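Local coordinates for trwC protein (Escherichia coli, PDB 1OMH), which recognises the plasmid origin of transfer and, as a conjugative relaxase, probably nicks and rejoins one DNA strand there through this N-terminal domain, at residues D103-T117 with V195-Y209. Sequence-based numbering, arbitrary orientation.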
loop_
_atom_site.group_PDB
_atom_site.type_symbol
_atom_site.label_atom_id
_atom_site.label_comp_id
_atom_site.label_asym_id
_atom_site.label_seq_id
_atom_site.Cartn_x
_atom_site.Cartn_y
_atom_site.Cartn_z
ATOM N N ASP B 103 -7.145 19.650 -1.308
ATOM C CA ASP B 103 -6.361 19.831 -2.527
ATOM C C ASP B 103 -6.355 18.530 -3.321
ATOM O O ASP B 103 -5.564 17.623 -3.052
ATOM C CB ASP B 103 -4.928 20.248 -2.195
ATOM C CG ASP B 103 -4.105 20.563 -3.437
ATOM O OD1 ASP B 103 -3.005 21.136 -3.285
ATOM O OD2 ASP B 103 -4.550 20.235 -4.562
ATOM N N ALA B 104 -7.243 18.449 -4.307
ATOM C CA ALA B 104 -7.369 17.265 -5.142
ATOM C C ALA B 104 -6.103 16.906 -5.914
ATOM O O ALA B 104 -5.859 15.730 -6.198
ATOM C CB ALA B 104 -8.530 17.436 -6.113
ATOM N N GLU B 105 -5.295 17.904 -6.255
ATOM C CA GLU B 105 -4.073 17.630 -7.007
ATOM C C GLU B 105 -3.102 16.777 -6.193
ATOM O O GLU B 105 -2.250 16.089 -6.754
ATOM C CB GLU B 105 -3.402 18.937 -7.440
ATOM C CG GLU B 105 -4.296 19.829 -8.297
ATOM C CD GLU B 105 -4.837 19.121 -9.527
ATOM O OE1 GLU B 105 -4.032 18.740 -10.404
ATOM O OE2 GLU B 105 -6.072 18.944 -9.617
ATOM N N ILE B 106 -3.238 16.818 -4.869
ATOM C CA ILE B 106 -2.387 16.022 -3.995
ATOM C C ILE B 106 -2.780 14.559 -4.182
ATOM O O ILE B 106 -1.925 13.667 -4.188
ATOM C CB ILE B 106 -2.574 16.404 -2.513
ATOM C CG1 ILE B 106 -2.216 17.872 -2.304
ATOM C CG2 ILE B 106 -1.702 15.506 -1.621
ATOM C CD1 ILE B 106 -0.779 18.194 -2.587
ATOM N N ILE B 107 -4.077 14.316 -4.345
ATOM C CA ILE B 107 -4.560 12.959 -4.549
ATOM C C ILE B 107 -3.921 12.416 -5.821
ATOM O O ILE B 107 -3.409 11.302 -5.844
ATOM C CB ILE B 107 -6.098 12.909 -4.698
ATOM C CG1 ILE B 107 -6.761 13.458 -3.434
ATOM C CG2 ILE B 107 -6.554 11.467 -4.937
ATOM C CD1 ILE B 107 -6.428 12.690 -2.179
ATOM N N LYS B 108 -3.952 13.212 -6.881
ATOM C CA LYS B 108 -3.357 12.802 -8.148
ATOM C C LYS B 108 -1.847 12.595 -7.984
ATOM O O LYS B 108 -1.266 11.698 -8.599
ATOM C CB LYS B 108 -3.616 13.866 -9.220
ATOM C CG LYS B 108 -2.939 13.575 -10.551
ATOM N N ALA B 109 -1.215 13.430 -7.163
ATOM C CA ALA B 109 0.221 13.323 -6.924
ATOM C C ALA B 109 0.541 11.961 -6.307
ATOM O O ALA B 109 1.498 11.293 -6.707
ATOM C CB ALA B 109 0.690 14.443 -6.002
ATOM N N HIS B 110 -0.265 11.563 -5.329
ATOM C CA HIS B 110 -0.105 10.279 -4.656
ATOM C C HIS B 110 -0.292 9.141 -5.662
ATOM O O HIS B 110 0.532 8.233 -5.739
ATOM C CB HIS B 110 -1.138 10.151 -3.527
ATOM C CG HIS B 110 -1.303 8.755 -3.006
ATOM N ND1 HIS B 110 -0.439 8.188 -2.094
ATOM C CD2 HIS B 110 -2.226 7.808 -3.289
ATOM C CE1 HIS B 110 -0.824 6.949 -1.837
ATOM N NE2 HIS B 110 -1.907 6.695 -2.549
ATOM N N ASP B 111 -1.379 9.195 -6.430
ATOM C CA ASP B 111 -1.656 8.162 -7.420
ATOM C C ASP B 111 -0.501 7.992 -8.404
ATOM O O ASP B 111 -0.142 6.871 -8.758
ATOM C CB ASP B 111 -2.940 8.476 -8.197
ATOM C CG ASP B 111 -4.183 8.402 -7.330
ATOM O OD1 ASP B 111 -4.103 7.857 -6.210
ATOM O OD2 ASP B 111 -5.250 8.875 -7.775
ATOM N N ARG B 112 0.078 9.102 -8.850
ATOM C CA ARG B 112 1.197 9.037 -9.790
ATOM C C ARG B 112 2.416 8.391 -9.141
ATOM O O ARG B 112 3.050 7.523 -9.736
ATOM C CB ARG B 112 1.565 10.435 -10.286
ATOM C CG ARG B 112 0.557 11.045 -11.245
ATOM C CD ARG B 112 0.915 12.492 -11.558
ATOM N NE ARG B 112 0.049 13.074 -12.580
ATOM C CZ ARG B 112 0.042 14.363 -12.902
ATOM N NH1 ARG B 112 0.851 15.208 -12.278
ATOM N NH2 ARG B 112 -0.770 14.809 -13.850
ATOM N N ALA B 113 2.741 8.811 -7.923
ATOM C CA ALA B 113 3.892 8.248 -7.230
ATOM C C ALA B 113 3.715 6.740 -7.075
ATOM O O ALA B 113 4.676 5.983 -7.211
ATOM C CB ALA B 113 4.076 8.912 -5.871
ATOM N N VAL B 114 2.484 6.309 -6.807
ATOM C CA VAL B 114 2.187 4.885 -6.666
ATOM C C VAL B 114 2.370 4.173 -8.012
ATOM O O VAL B 114 2.997 3.126 -8.081
ATOM C CB VAL B 114 0.731 4.650 -6.181
ATOM C CG1 VAL B 114 0.390 3.176 -6.256
ATOM C CG2 VAL B 114 0.567 5.146 -4.737
ATOM N N ALA B 115 1.823 4.751 -9.078
ATOM C CA ALA B 115 1.928 4.150 -10.406
ATOM C C ALA B 115 3.379 4.013 -10.871
ATOM O O ALA B 115 3.767 2.981 -11.416
ATOM C CB ALA B 115 1.127 4.971 -11.418
ATOM N N ARG B 116 4.178 5.051 -10.654
ATOM C CA ARG B 116 5.576 5.018 -11.063
ATOM C C ARG B 116 6.382 4.000 -10.262
ATOM O O ARG B 116 7.272 3.335 -10.798
ATOM C CB ARG B 116 6.188 6.412 -10.925
ATOM C CG ARG B 116 5.634 7.406 -11.935
ATOM C CD ARG B 116 6.055 8.824 -11.600
ATOM N NE ARG B 116 5.439 9.803 -12.494
ATOM C CZ ARG B 116 5.453 11.115 -12.286
ATOM N NH1 ARG B 116 6.053 11.612 -11.211
ATOM N NH2 ARG B 116 4.870 11.930 -13.154
ATOM N N THR B 117 6.068 3.865 -8.978
ATOM C CA THR B 117 6.787 2.910 -8.151
ATOM C C THR B 117 6.439 1.494 -8.596
ATOM O O THR B 117 7.309 0.625 -8.664
ATOM C CB THR B 117 6.435 3.085 -6.664
ATOM O OG1 THR B 117 6.683 4.442 -6.278
ATOM C CG2 THR B 117 7.281 2.161 -5.798
ATOM N N VAL B 195 11.411 5.197 -3.653
ATOM C CA VAL B 195 10.983 5.658 -4.971
ATOM C C VAL B 195 9.635 6.380 -4.857
ATOM O O VAL B 195 9.410 7.408 -5.505
ATOM C CB VAL B 195 10.824 4.480 -5.956
ATOM C CG1 VAL B 195 10.303 4.986 -7.290
ATOM C CG2 VAL B 195 12.168 3.762 -6.137
ATOM N N TYR B 196 8.730 5.829 -4.047
ATOM C CA TYR B 196 7.418 6.451 -3.850
ATOM C C TYR B 196 7.639 7.819 -3.210
ATOM O O TYR B 196 7.066 8.824 -3.629
ATOM C CB TYR B 196 6.547 5.588 -2.929
ATOM C CG TYR B 196 5.337 6.309 -2.363
ATOM C CD1 TYR B 196 4.186 6.507 -3.129
ATOM C CD2 TYR B 196 5.356 6.805 -1.065
ATOM C CE1 TYR B 196 3.072 7.194 -2.603
ATOM C CE2 TYR B 196 4.266 7.488 -0.532
ATOM C CZ TYR B 196 3.128 7.682 -1.304
ATOM O OH TYR B 196 2.067 8.378 -0.769
ATOM N N ASN B 197 8.486 7.843 -2.193
ATOM C CA ASN B 197 8.813 9.067 -1.471
ATOM C C ASN B 197 9.337 10.148 -2.425
ATOM O O ASN B 197 8.881 11.293 -2.396
ATOM C CB ASN B 197 9.871 8.763 -0.409
ATOM C CG ASN B 197 9.759 9.662 0.804
ATOM O OD1 ASN B 197 10.757 9.960 1.461
ATOM N ND2 ASN B 197 8.540 10.084 1.123
ATOM N N ALA B 198 10.301 9.775 -3.262
ATOM C CA ALA B 198 10.899 10.699 -4.226
ATOM C C ALA B 198 9.882 11.260 -5.215
ATOM O O ALA B 198 9.804 12.472 -5.406
ATOM C CB ALA B 198 12.031 10.000 -4.993
ATOM N N GLU B 199 9.120 10.372 -5.855
ATOM C CA GLU B 199 8.116 10.780 -6.825
ATOM C C GLU B 199 7.059 11.676 -6.198
ATOM O O GLU B 199 6.645 12.674 -6.799
ATOM C CB GLU B 199 7.435 9.556 -7.438
ATOM C CG GLU B 199 8.356 8.665 -8.255
ATOM C CD GLU B 199 8.777 9.307 -9.559
ATOM O OE1 GLU B 199 9.646 8.734 -10.247
ATOM O OE2 GLU B 199 8.235 10.381 -9.901
ATOM N N LEU B 200 6.610 11.318 -4.997
ATOM C CA LEU B 200 5.589 12.112 -4.311
ATOM C C LEU B 200 6.110 13.525 -4.047
ATOM O O LEU B 200 5.453 14.514 -4.374
ATOM C CB LEU B 200 5.201 11.462 -2.976
ATOM C CG LEU B 200 4.190 12.263 -2.147
ATOM C CD1 LEU B 200 2.905 12.424 -2.934
ATOM C CD2 LEU B 200 3.924 11.551 -0.813
ATOM N N ALA B 201 7.299 13.600 -3.460
ATOM C CA ALA B 201 7.928 14.874 -3.150
ATOM C C ALA B 201 8.059 15.723 -4.414
ATOM O O ALA B 201 7.787 16.925 -4.397
ATOM C CB ALA B 201 9.295 14.641 -2.526
ATOM N N HIS B 202 8.462 15.092 -5.511
ATOM C CA HIS B 202 8.620 15.801 -6.774
ATOM C C HIS B 202 7.279 16.369 -7.224
ATOM O O HIS B 202 7.184 17.533 -7.610
ATOM C CB HIS B 202 9.169 14.854 -7.846
ATOM C CG HIS B 202 9.357 15.500 -9.183
ATOM N ND1 HIS B 202 10.245 16.535 -9.393
ATOM C CD2 HIS B 202 8.772 15.260 -10.379
ATOM C CE1 HIS B 202 10.199 16.903 -10.660
ATOM N NE2 HIS B 202 9.313 16.145 -11.282
ATOM N N GLU B 203 6.243 15.541 -7.171
ATOM C CA GLU B 203 4.906 15.963 -7.573
ATOM C C GLU B 203 4.367 17.074 -6.681
ATOM O O GLU B 203 3.701 17.998 -7.161
ATOM C CB GLU B 203 3.946 14.774 -7.540
ATOM C CG GLU B 203 4.202 13.748 -8.617
ATOM C CD GLU B 203 4.092 14.342 -10.005
ATOM O OE1 GLU B 203 3.093 15.043 -10.274
ATOM O OE2 GLU B 203 5.000 14.105 -10.827
ATOM N N LEU B 204 4.643 16.975 -5.384
ATOM C CA LEU B 204 4.186 17.972 -4.420
ATOM C C LEU B 204 4.879 19.309 -4.636
ATOM O O LEU B 204 4.263 20.370 -4.511
ATOM C CB LEU B 204 4.441 17.486 -2.990
ATOM C CG LEU B 204 3.576 16.300 -2.560
ATOM C CD1 LEU B 204 3.990 15.826 -1.180
ATOM C CD2 LEU B 204 2.111 16.724 -2.572
ATOM N N GLN B 205 6.165 19.259 -4.953
ATOM C CA GLN B 205 6.902 20.487 -5.189
ATOM C C GLN B 205 6.390 21.184 -6.442
ATOM O O GLN B 205 6.409 22.405 -6.521
ATOM C CB GLN B 205 8.395 20.188 -5.284
ATOM C CG GLN B 205 8.994 19.990 -3.911
ATOM C CD GLN B 205 10.413 19.493 -3.944
ATOM O OE1 GLN B 205 11.128 19.572 -2.942
ATOM N NE2 GLN B 205 10.830 18.959 -5.087
ATOM N N LYS B 206 5.902 20.408 -7.405
ATOM C CA LYS B 206 5.360 20.985 -8.629
ATOM C C LYS B 206 4.091 21.767 -8.318
ATOM O O LYS B 206 3.680 22.631 -9.091
ATOM C CB LYS B 206 5.033 19.890 -9.649
ATOM C CG LYS B 206 6.062 19.738 -10.747
ATOM C CD LYS B 206 5.520 18.922 -11.917
ATOM C CE LYS B 206 5.291 17.467 -11.546
ATOM N NZ LYS B 206 4.923 16.654 -12.743
ATOM N N LEU B 207 3.470 21.458 -7.182
ATOM C CA LEU B 207 2.241 22.131 -6.771
ATOM C C LEU B 207 2.548 23.362 -5.931
ATOM O O LEU B 207 1.645 24.095 -5.531
ATOM C CB LEU B 207 1.349 21.164 -5.978
ATOM C CG LEU B 207 0.905 19.900 -6.726
ATOM C CD1 LEU B 207 0.038 19.046 -5.811
ATOM C CD2 LEU B 207 0.128 20.278 -7.984
ATOM N N GLY B 208 3.826 23.582 -5.650
ATOM C CA GLY B 208 4.201 24.746 -4.874
ATOM C C GLY B 208 4.309 24.562 -3.372
ATOM O O GLY B 208 4.231 25.543 -2.628
ATOM N N TYR B 209 4.472 23.325 -2.912
ATOM C CA TYR B 209 4.614 23.080 -1.479
ATOM C C TYR B 209 6.083 22.930 -1.131
ATOM O O TYR B 209 6.862 22.417 -1.932
ATOM C CB TYR B 209 3.892 21.791 -1.049
ATOM C CG TYR B 209 2.392 21.845 -1.169
ATOM C CD1 TYR B 209 1.730 21.173 -2.194
ATOM C CD2 TYR B 209 1.634 22.598 -0.273
ATOM C CE1 TYR B 209 0.344 21.252 -2.326
ATOM C CE2 TYR B 209 0.254 22.682 -0.397
ATOM C CZ TYR B 209 -0.382 22.011 -1.422
ATOM O OH TYR B 209 -1.743 22.107 -1.540
#
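Glu203 of helix 195-206 leans on Ala109 and then folds up between two arginines of helix 104-117. Its CB lies 3.6 Å from Ala109 CB. From there the chain bends at CG (chi2 -59°), which brings the carboxylate to where its two oxygens can take Arg112 and Arg116. CG and CD run beside Arg116 NH1. OE1 forms a salt bridge with Arg112 NH1 at 3.0 Å, met on its syn side but well out of the carboxylate plane; OE1 itself lies in the guanidinium plane, and the two flat groups are perpendicular. OE2 receives Arg116 NH1 at 2.7 Å from above the carboxylate plane, and Lys206 NZ reaches the same oxygen from the opposite face. Arg116 NH1 also bonds Glu199 OE2 at 2.8 Å on its anti side, so one nitrogen bridges two carboxylates a helical turn apart. In this five-residue salt-bridge network the basic groups probably favour the charged carboxylates.

The helices run nearly antiparallel, 145° between directions with axes 8.3 Å apart, and Ala109 and Ala113 permit this closeness. The two helices belong to the relaxase domain, whose five-stranded antiparallel sheet carries the metal-binding histidines.

On the inner flank Tyr196 is a knob among His110, Ala113, Val114 and Thr117, its CD1 against Ala113 CB. Its OH and His110 ND1 hydrogen-bond at 2.8 Å, each near the plane of the other's ring, with the planes 80° apart. The imidazole is held from both nitrogens, since NE2 bonds Thr162 OG1, next to the zinc ligands His161 and His163 known for this protein.

Toward the start of helix 104-117, Ile106 CD1 fits closely among Leu204 CD2, Leu207 CD1 and Tyr209 CE1. Asp103 caps the helix through OD2 to Glu105 N (3.0 Å), while its OD1 meets Tyr209 OH, just beyond the Schellman turn at Gly208, at a modelled length too short to be taken at face value.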